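Local coordinates for 2-oxoadipate dioxygenase/decarboxylase (Pseudomonas putida, PDB 6W1G), which catalyses the decarboxylation and hydroxylation of 2-oxoadipate to D-2-hydroxyglutarate, using Fe(2+) and molecular oxygen, in D-lysine catabolism, at residues Asp66-Gly71 with Glu296-Ala301; Gly105-Ser110 with Arg211-Val216; Ala112-Ala115 with Ser120-Val123. All coordinates share one frame; numbering follows the deposited sequence.

Interaction 1: residues Asp66-Gly71 with Glu296-Ala301. With NI (nickel (II) ion), chain B.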
loop_
_atom_site.group_PDB
_atom_site.type_symbol
_atom_site.label_atom_id
_atom_site.label_comp_id
_atom_site.label_asym_id
_atom_site.label_seq_id
_atom_site.Cartn_x
_atom_site.Cartn_y
_atom_site.Cartn_z
ATOM N N ASP A 66 -1.569 -8.977 11.653
ATOM C CA ASP A 66 -2.044 -8.112 12.716
ATOM C C ASP A 66 -1.390 -6.743 12.687
ATOM O O ASP A 66 -2.031 -5.755 13.048
ATOM C CB ASP A 66 -1.807 -8.732 14.077
ATOM C CG ASP A 66 -2.291 -7.838 15.190
ATOM O OD1 ASP A 66 -3.503 -7.537 15.197
ATOM O OD2 ASP A 66 -1.466 -7.408 16.015
ATOM N N GLN A 67 -0.144 -6.650 12.255
ATOM C CA GLN A 67 0.565 -5.376 12.201
ATOM C C GLN A 67 0.623 -4.767 10.809
ATOM O O GLN A 67 1.252 -3.724 10.635
ATOM C CB GLN A 67 1.963 -5.517 12.809
ATOM C CG GLN A 67 1.913 -5.889 14.301
ATOM C CD GLN A 67 1.315 -4.759 15.129
ATOM O OE1 GLN A 67 1.811 -3.637 15.097
ATOM N NE2 GLN A 67 0.240 -5.041 15.844
ATOM N N GLU A 68 0.011 -5.387 9.834
ATOM C CA GLU A 68 0.146 -4.984 8.443
ATOM C C GLU A 68 -0.545 -3.650 8.177
ATOM O O GLU A 68 -1.742 -3.491 8.437
ATOM C CB GLU A 68 -0.402 -6.075 7.530
ATOM C CG GLU A 68 -0.391 -5.664 6.071
ATOM C CD GLU A 68 -0.435 -6.820 5.089
ATOM O OE1 GLU A 68 -0.459 -8.017 5.501
ATOM O OE2 GLU A 68 -0.466 -6.505 3.859
ATOM N N ARG A 69 0.210 -2.694 7.639
ATOM C CA ARG A 69 -0.299 -1.366 7.382
ATOM C C ARG A 69 0.364 -0.769 6.155
ATOM O O ARG A 69 1.420 -1.216 5.702
ATOM C CB ARG A 69 0.014 -0.401 8.540
ATOM C CG ARG A 69 -0.649 -0.686 9.847
ATOM C CD ARG A 69 -0.006 0.077 10.978
ATOM N NE ARG A 69 1.245 -0.490 11.422
ATOM C CZ ARG A 69 1.371 -1.321 12.441
ATOM N NH1 ARG A 69 0.291 -1.718 13.138
ATOM N NH2 ARG A 69 2.606 -1.770 12.676
ATOM N N HIS A 70 -0.268 0.287 5.633
ATOM C CA HIS A 70 0.422 1.205 4.737
ATOM C C HIS A 70 0.228 2.634 5.233
ATOM O O HIS A 70 -0.802 2.952 5.823
ATOM C CB HIS A 70 0.075 1.120 3.234
ATOM C CG HIS A 70 -1.200 1.746 2.785
ATOM N ND1 HIS A 70 -2.356 1.020 2.560
ATOM C CD2 HIS A 70 -1.484 3.025 2.436
ATOM C CE1 HIS A 70 -3.299 1.841 2.124
ATOM N NE2 HIS A 70 -2.808 3.058 2.043
ATOM N N GLY A 71 1.206 3.488 4.998
ATOM C CA GLY A 71 1.038 4.911 5.178
ATOM C C GLY A 71 0.992 5.602 3.841
ATOM O O GLY A 71 1.381 5.037 2.818
ATOM N N GLU A 296 -8.495 -1.179 4.159
ATOM C CA GLU A 296 -8.296 -1.971 2.939
ATOM C C GLU A 296 -8.320 -3.454 3.242
ATOM O O GLU A 296 -8.018 -3.899 4.354
ATOM C CB GLU A 296 -6.994 -1.621 2.226
ATOM C CG GLU A 296 -5.702 -2.126 2.848
ATOM C CD GLU A 296 -4.404 -1.536 2.195
ATOM O OE1 GLU A 296 -4.516 -0.943 1.134
ATOM O OE2 GLU A 296 -3.311 -1.650 2.747
ATOM N N GLN A 297 -8.672 -4.208 2.203
ATOM C CA GLN A 297 -8.618 -5.648 2.173
ATOM C C GLN A 297 -7.744 -6.016 0.960
ATOM O O GLN A 297 -7.994 -5.513 -0.137
ATOM C CB GLN A 297 -10.024 -6.251 2.003
ATOM C CG GLN A 297 -10.027 -7.778 2.007
ATOM C CD GLN A 297 -11.351 -8.374 1.689
ATOM O OE1 GLN A 297 -12.424 -7.789 1.924
ATOM N NE2 GLN A 297 -11.315 -9.580 1.180
ATOM N N ARG A 298 -6.746 -6.875 1.134
ATOM C CA ARG A 298 -5.792 -7.187 0.072
ATOM C C ARG A 298 -6.006 -8.599 -0.431
ATOM O O ARG A 298 -6.018 -9.529 0.366
ATOM C CB ARG A 298 -4.335 -6.978 0.523
ATOM C CG ARG A 298 -4.016 -5.529 0.661
ATOM C CD ARG A 298 -2.566 -5.277 1.128
ATOM N NE ARG A 298 -2.283 -3.855 1.026
ATOM C CZ ARG A 298 -1.919 -3.251 -0.093
ATOM N NH1 ARG A 298 -1.602 -3.952 -1.187
ATOM N NH2 ARG A 298 -1.859 -1.923 -0.131
ATOM N N GLY A 299 -6.136 -8.721 -1.747
ATOM C CA GLY A 299 -6.321 -9.979 -2.434
ATOM C C GLY A 299 -5.161 -10.324 -3.350
ATOM O O GLY A 299 -4.026 -9.970 -3.054
ATOM N N ALA A 300 -5.441 -11.052 -4.423
ATOM C CA ALA A 300 -4.413 -11.617 -5.281
ATOM C C ALA A 300 -3.781 -10.578 -6.184
ATOM O O ALA A 300 -4.451 -9.777 -6.850
ATOM C CB ALA A 300 -5.036 -12.694 -6.144
ATOM N N ALA A 301 -2.464 -10.686 -6.325
ATOM C CA ALA A 301 -1.750 -9.955 -7.356
ATOM C C ALA A 301 -2.130 -10.514 -8.723
ATOM O O ALA A 301 -2.204 -11.726 -8.921
ATOM C CB ALA A 301 -0.262 -10.124 -7.105
HETATM NI NI NI B . -3.997 4.503 1.083
HETATM O O HOH W 1 -2.489 5.389 -0.174
HETATM O O HOH W 2 -4.092 3.301 -0.563
HETATM O O HOH W 3 -5.254 5.587 -0.482
#

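Interaction 2: residues Gly105-Ser110 with Arg211-Val216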
loop_
_atom_site.group_PDB
_atom_site.type_symbol
_atom_site.label_atom_id
_atom_site.label_comp_id
_atom_site.label_asym_id
_atom_site.label_seq_id
_atom_site.Cartn_x
_atom_site.Cartn_y
_atom_site.Cartn_z
ATOM N N GLY A 105 -6.754 15.093 -12.906
ATOM C CA GLY A 105 -6.815 16.464 -12.444
ATOM C C GLY A 105 -6.169 16.740 -11.101
ATOM O O GLY A 105 -6.219 17.886 -10.636
ATOM N N VAL A 106 -5.590 15.736 -10.449
ATOM C CA VAL A 106 -4.899 15.918 -9.172
ATOM C C VAL A 106 -3.411 16.120 -9.435
ATOM O O VAL A 106 -2.777 15.277 -10.092
ATOM C CB VAL A 106 -5.108 14.712 -8.243
ATOM C CG1 VAL A 106 -4.510 14.987 -6.866
ATOM C CG2 VAL A 106 -6.588 14.355 -8.141
ATOM N N PRO A 107 -2.801 17.203 -8.941
ATOM C CA PRO A 107 -1.424 17.550 -9.352
ATOM C C PRO A 107 -0.339 16.793 -8.578
ATOM O O PRO A 107 0.564 17.390 -7.986
ATOM C CB PRO A 107 -1.387 19.062 -9.089
ATOM C CG PRO A 107 -2.266 19.234 -7.898
ATOM C CD PRO A 107 -3.419 18.276 -8.140
ATOM N N VAL A 108 -0.406 15.457 -8.616
ATOM C CA VAL A 108 0.598 14.612 -7.994
ATOM C C VAL A 108 0.922 13.418 -8.896
ATOM O O VAL A 108 0.121 12.998 -9.735
ATOM C CB VAL A 108 0.205 14.064 -6.592
ATOM C CG1 VAL A 108 -0.030 15.175 -5.558
ATOM C CG2 VAL A 108 -1.009 13.146 -6.688
ATOM N N HIS A 109 2.109 12.843 -8.666
ATOM C CA HIS A 109 2.430 11.496 -9.144
ATOM C C HIS A 109 3.220 10.804 -8.043
ATOM O O HIS A 109 3.838 11.477 -7.206
ATOM C CB HIS A 109 3.089 11.460 -10.526
ATOM C CG HIS A 109 4.266 12.335 -10.730
ATOM N ND1 HIS A 109 4.962 12.269 -11.913
ATOM C CD2 HIS A 109 4.856 13.296 -9.985
ATOM C CE1 HIS A 109 5.916 13.188 -11.903
ATOM N NE2 HIS A 109 5.875 13.823 -10.751
ATOM N N SER A 110 3.190 9.465 -8.046
ATOM C CA SER A 110 3.521 8.735 -6.835
ATOM C C SER A 110 4.158 7.389 -7.125
ATOM O O SER A 110 4.050 6.816 -8.217
ATOM C CB SER A 110 2.235 8.457 -6.034
ATOM O OG SER A 110 1.446 9.612 -5.960
ATOM N N ARG A 211 -6.974 21.593 -2.780
ATOM C CA ARG A 211 -6.785 21.291 -1.367
ATOM C C ARG A 211 -5.445 20.618 -1.130
ATOM O O ARG A 211 -4.813 20.834 -0.092
ATOM C CB ARG A 211 -7.917 20.409 -0.844
ATOM C CG ARG A 211 -8.064 19.081 -1.560
ATOM C CD ARG A 211 -9.540 18.699 -1.750
ATOM N NE ARG A 211 -10.250 18.505 -0.487
ATOM C CZ ARG A 211 -10.798 17.359 -0.081
ATOM N NH1 ARG A 211 -11.418 17.309 1.093
ATOM N NH2 ARG A 211 -10.744 16.271 -0.836
ATOM N N LEU A 212 -4.984 19.813 -2.087
ATOM C CA LEU A 212 -3.718 19.112 -1.923
ATOM C C LEU A 212 -2.532 20.068 -1.921
ATOM O O LEU A 212 -1.548 19.840 -1.212
ATOM C CB LEU A 212 -3.573 18.076 -3.031
ATOM C CG LEU A 212 -2.463 17.058 -2.817
ATOM C CD1 LEU A 212 -2.816 15.731 -3.440
ATOM C CD2 LEU A 212 -1.166 17.611 -3.393
ATOM N N ILE A 213 -2.613 21.156 -2.677
ATOM C CA ILE A 213 -1.518 22.117 -2.674
ATOM C C ILE A 213 -1.353 22.737 -1.294
ATOM O O ILE A 213 -0.232 22.896 -0.809
ATOM C CB ILE A 213 -1.742 23.162 -3.782
ATOM C CG1 ILE A 213 -1.681 22.467 -5.152
ATOM C CG2 ILE A 213 -0.745 24.289 -3.690
ATOM C CD1 ILE A 213 -2.155 23.331 -6.300
ATOM N N ALA A 214 -2.464 23.099 -0.636
ATOM C CA ALA A 214 -2.359 23.633 0.716
ATOM C C ALA A 214 -1.836 22.583 1.701
ATOM O O ALA A 214 -0.994 22.889 2.554
ATOM C CB ALA A 214 -3.701 24.180 1.184
ATOM N N ASP A 215 -2.336 21.353 1.614
ATOM C CA ASP A 215 -1.900 20.308 2.527
ATOM C C ASP A 215 -0.381 20.123 2.492
ATOM O O ASP A 215 0.230 19.842 3.528
ATOM C CB ASP A 215 -2.636 18.997 2.226
ATOM C CG ASP A 215 -2.271 17.888 3.193
ATOM O OD1 ASP A 215 -2.628 18.000 4.386
ATOM O OD2 ASP A 215 -1.612 16.920 2.767
ATOM N N VAL A 216 0.230 20.269 1.313
ATOM C CA VAL A 216 1.677 20.124 1.168
ATOM C C VAL A 216 2.395 21.412 1.544
ATOM O O VAL A 216 3.312 21.433 2.366
ATOM C CB VAL A 216 2.019 19.686 -0.272
ATOM C CG1 VAL A 216 3.533 19.673 -0.497
ATOM C CG2 VAL A 216 1.438 18.302 -0.549
#

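Interaction 3: residues Ala112-Ala115 with Ser120-Val123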
loop_
_atom_site.group_PDB
_atom_site.type_symbol
_atom_site.label_atom_id
_atom_site.label_comp_id
_atom_site.label_asym_id
_atom_site.label_seq_id
_atom_site.Cartn_x
_atom_site.Cartn_y
_atom_site.Cartn_z
ATOM N N ALA A 112 5.216 3.665 -4.430
ATOM C CA ALA A 112 5.125 3.126 -3.081
ATOM C C ALA A 112 6.466 2.504 -2.695
ATOM O O ALA A 112 7.012 1.689 -3.431
ATOM C CB ALA A 112 4.034 2.092 -2.928
ATOM N N PHE A 113 6.953 2.854 -1.524
ATOM C CA PHE A 113 8.168 2.261 -0.993
ATOM C C PHE A 113 7.778 1.023 -0.185
ATOM O O PHE A 113 6.923 1.118 0.710
ATOM C CB PHE A 113 8.945 3.270 -0.137
ATOM C CG PHE A 113 9.485 4.407 -0.947
ATOM C CD1 PHE A 113 8.777 5.597 -1.083
ATOM C CD2 PHE A 113 10.730 4.318 -1.543
ATOM C CE1 PHE A 113 9.314 6.652 -1.813
ATOM C CE2 PHE A 113 11.246 5.360 -2.256
ATOM C CZ PHE A 113 10.526 6.536 -2.391
ATOM N N ARG A 114 8.410 -0.110 -0.481
ATOM C CA ARG A 114 8.092 -1.360 0.171
ATOM C C ARG A 114 9.247 -2.326 -0.015
ATOM O O ARG A 114 10.083 -2.157 -0.908
ATOM C CB ARG A 114 6.782 -1.997 -0.328
ATOM C CG ARG A 114 6.788 -2.362 -1.806
ATOM C CD ARG A 114 5.549 -3.162 -2.112
ATOM N NE ARG A 114 5.417 -3.672 -3.466
ATOM C CZ ARG A 114 5.813 -4.890 -3.862
ATOM N NH1 ARG A 114 6.537 -5.667 -3.089
ATOM N NH2 ARG A 114 5.428 -5.340 -5.052
ATOM N N ALA A 115 9.286 -3.379 0.809
ATOM C CA ALA A 115 10.162 -4.510 0.552
ATOM C C ALA A 115 9.597 -5.286 -0.630
ATOM O O ALA A 115 8.448 -5.156 -1.028
ATOM C CB ALA A 115 10.240 -5.365 1.784
ATOM N N SER A 120 11.088 -10.994 3.229
ATOM C CA SER A 120 11.153 -9.658 3.824
ATOM C C SER A 120 9.756 -9.164 4.176
ATOM O O SER A 120 9.531 -8.616 5.269
ATOM C CB SER A 120 11.788 -8.669 2.870
ATOM O OG SER A 120 12.993 -9.137 2.324
ATOM N N LEU A 121 8.812 -9.325 3.233
ATOM C CA LEU A 121 7.432 -8.910 3.426
ATOM C C LEU A 121 6.823 -9.633 4.609
ATOM O O LEU A 121 5.966 -9.086 5.307
ATOM C CB LEU A 121 6.659 -9.156 2.140
ATOM C CG LEU A 121 7.066 -8.266 0.991
ATOM C CD1 LEU A 121 6.685 -8.798 -0.371
ATOM C CD2 LEU A 121 6.458 -6.884 1.179
ATOM N N HIS A 122 7.232 -10.872 4.827
ATOM C CA HIS A 122 6.738 -11.636 5.952
ATOM C C HIS A 122 7.115 -10.996 7.257
ATOM O O HIS A 122 6.323 -10.970 8.200
ATOM C CB HIS A 122 7.288 -13.044 5.833
ATOM C CG HIS A 122 6.881 -13.949 6.932
ATOM N ND1 HIS A 122 5.650 -14.562 6.961
ATOM C CD2 HIS A 122 7.520 -14.301 8.070
ATOM C CE1 HIS A 122 5.572 -15.313 8.037
ATOM N NE2 HIS A 122 6.662 -15.140 8.754
ATOM N N VAL A 123 8.360 -10.539 7.367
ATOM C CA VAL A 123 8.815 -9.854 8.578
ATOM C C VAL A 123 8.068 -8.522 8.752
ATOM O O VAL A 123 7.625 -8.191 9.863
ATOM C CB VAL A 123 10.330 -9.656 8.572
ATOM C CG1 VAL A 123 10.772 -8.833 9.812
ATOM C CG2 VAL A 123 11.020 -11.002 8.521
#

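Interaction 1: residues Asp66-Gly71 with Glu296-Ala301
His70 meets the carboxylate of Glu296 with the ND1 edge of its ring, and ND1 donates a hydrogen bond of 2.8 Å to OE2 of Glu296 at an N-H...O angle of 158°. The oxygen lies in the imidazole plane, but the two flat groups are turned 49° from each other, so the nitrogen reaches OE2 from above the carboxylate. On the far side of the same ring NE2 binds the nickel ion at 2.1 Å; three waters, His226 and Glu294 complete the site, which is also known to hold Fe(2+).

Arg298 grips the oxygen used by His70: its NE stands 3.0 Å from OE2 of Glu296 in a salt bridge whose hydrogen bonds are weak, with OE2 in the guanidinium plane. NH1 of Arg298 is anchored on the backbone oxygens of Tyr396 and Asp398. Glu68 brings OE2 to 3.7 Å from CD of Arg298, well outside the guanidinium plane; its salt bridges go to Arg127, Arg64 and Arg230.

Glu296 is thus a second-shell carboxylate: held by Arg298, it probably fixes the rotation of the imidazole and so keeps NE2 directed at the metal.

Interaction 2: residues Gly105-Ser110 with Arg211-Val216
Val106, Pro107 and Val108 face Leu212 and Ile213 where the loop entering strand 108-114 passes the first turn of helix 211-217, the CA atoms of Pro107 and Leu212 lying 7.9 Å apart. The loop is bent sharply at Pro107, the centre of an inverse gamma turn closed by Val108 N on Val106 O at 2.8 Å, and the bend presents three successive side chains to the helix.

Everything that touches across the contact is apolar. Leu212 points at the strand with CG trans to its backbone N (chi1 -167°), and its forked end opens onto one methyl of Val108. CG1 of Val108 sits between the prongs, 3.5 Å from CD1 of Leu212 and likewise 3.5 Å from CD2, the latter pair closer than ordinary van der Waals contact. The second torsion of Leu212, 149°, is some way from a staggered value, in keeping with this tight fit. Val106 crosses the leucine at about a right angle, and its CG1 meets CD1 of Leu212 at 3.9 Å. Beside this group Pro107 lays the CG corner of its ring 4.3 Å from CG1 of Ile213, a looser touch.

Leu133 of strand 127-133 and Arg74 of strand 69-75 also pack on Leu212. Arg74, which binds 2-oxoadipate and is thought to matter for substrate specificity, is held by a salt bridge to Asp215 one turn further along the helix.

Strand 108-114 is the third strand of a beta-alpha-beta-beta-beta module (strand 69-75, helix 78-90, then strands 94-100, 108-114 and 127-133), the arrangement characteristic of the vicinal oxygen chelate (glyoxalase) fold; here a short helix packs against the sheet beside a substrate-binding arginine.

Interaction 3: residues Ala112-Ala115 with Ser120-Val123
Two first torsions bring Arg114 and Leu121 to the same carbonyl: Arg114 sets CG between its backbone N and carbonyl carbon (chi1 62°), while Leu121 keeps CG opposite its own carbonyl carbon (chi1 -68°). The arginine chain then runs extended as far as NE, and its guanidinium comes round to the backbone oxygen of the next residue. NH1 of Arg114 gives Ala115 O a hydrogen bond of 2.9 Å with an N-H...O angle of 140°; the donor lies in the carbonyl plane, although the oxygen is somewhat tilted from the plane of the guanidinium.

The isobutyl end of Leu121 closes over this bond. Its CD2 comes to 3.4 Å from Ala115 O, and its CD1 lies 4.1 Å from NH1 of Arg114. The methyl of Ala115 points toward the helix and meets CB of Ser120 at 3.8 Å, with CD2 of Leu121 at 4.1 Å from Ala115 CB. Replacing the leucine with an alanine here would probably open a gap over the Ala115 carbonyl and leave the arginine-carbonyl bond without its apolar cover.

Arg114 has its strongest polar partner elsewhere, as NE forms a salt bridge with Asp398. Helix 440-458 packs on the arginine through Leu443 and Tyr444, while Arg13 of helix 9-27 lies against both Ala115 and Ser120.

The contact joins the end of strand 108-114 to the short helix 118-123, which follows it after a brief connection. Chemically, the backbone oxygen of a buried residue just past the strand is satisfied by an arginine whose charge is probably offset at least in part by Asp398, with leucine methyls set against the bond.

All three contacts reach the same mixed sheet, and interactions 2 and 3 sit at opposite ends of strand 108-114, their centres about 26 Å apart. Interaction 1 carries the metal on His70 of strand 69-75. Its centre is about 11 Å from that of interaction 3, with nearest atoms about 7 Å apart, and about 24 Å from that of interaction 2. Asp398 links the neighbouring pair, its backbone oxygen bonded to Arg298 and its carboxylate to Arg114. Interaction 2 lies farther from the metal: the Val108 side chain is about 12 Å from the nickel ion and about 8 Å from that of Val402, which binds 2-oxoadipate.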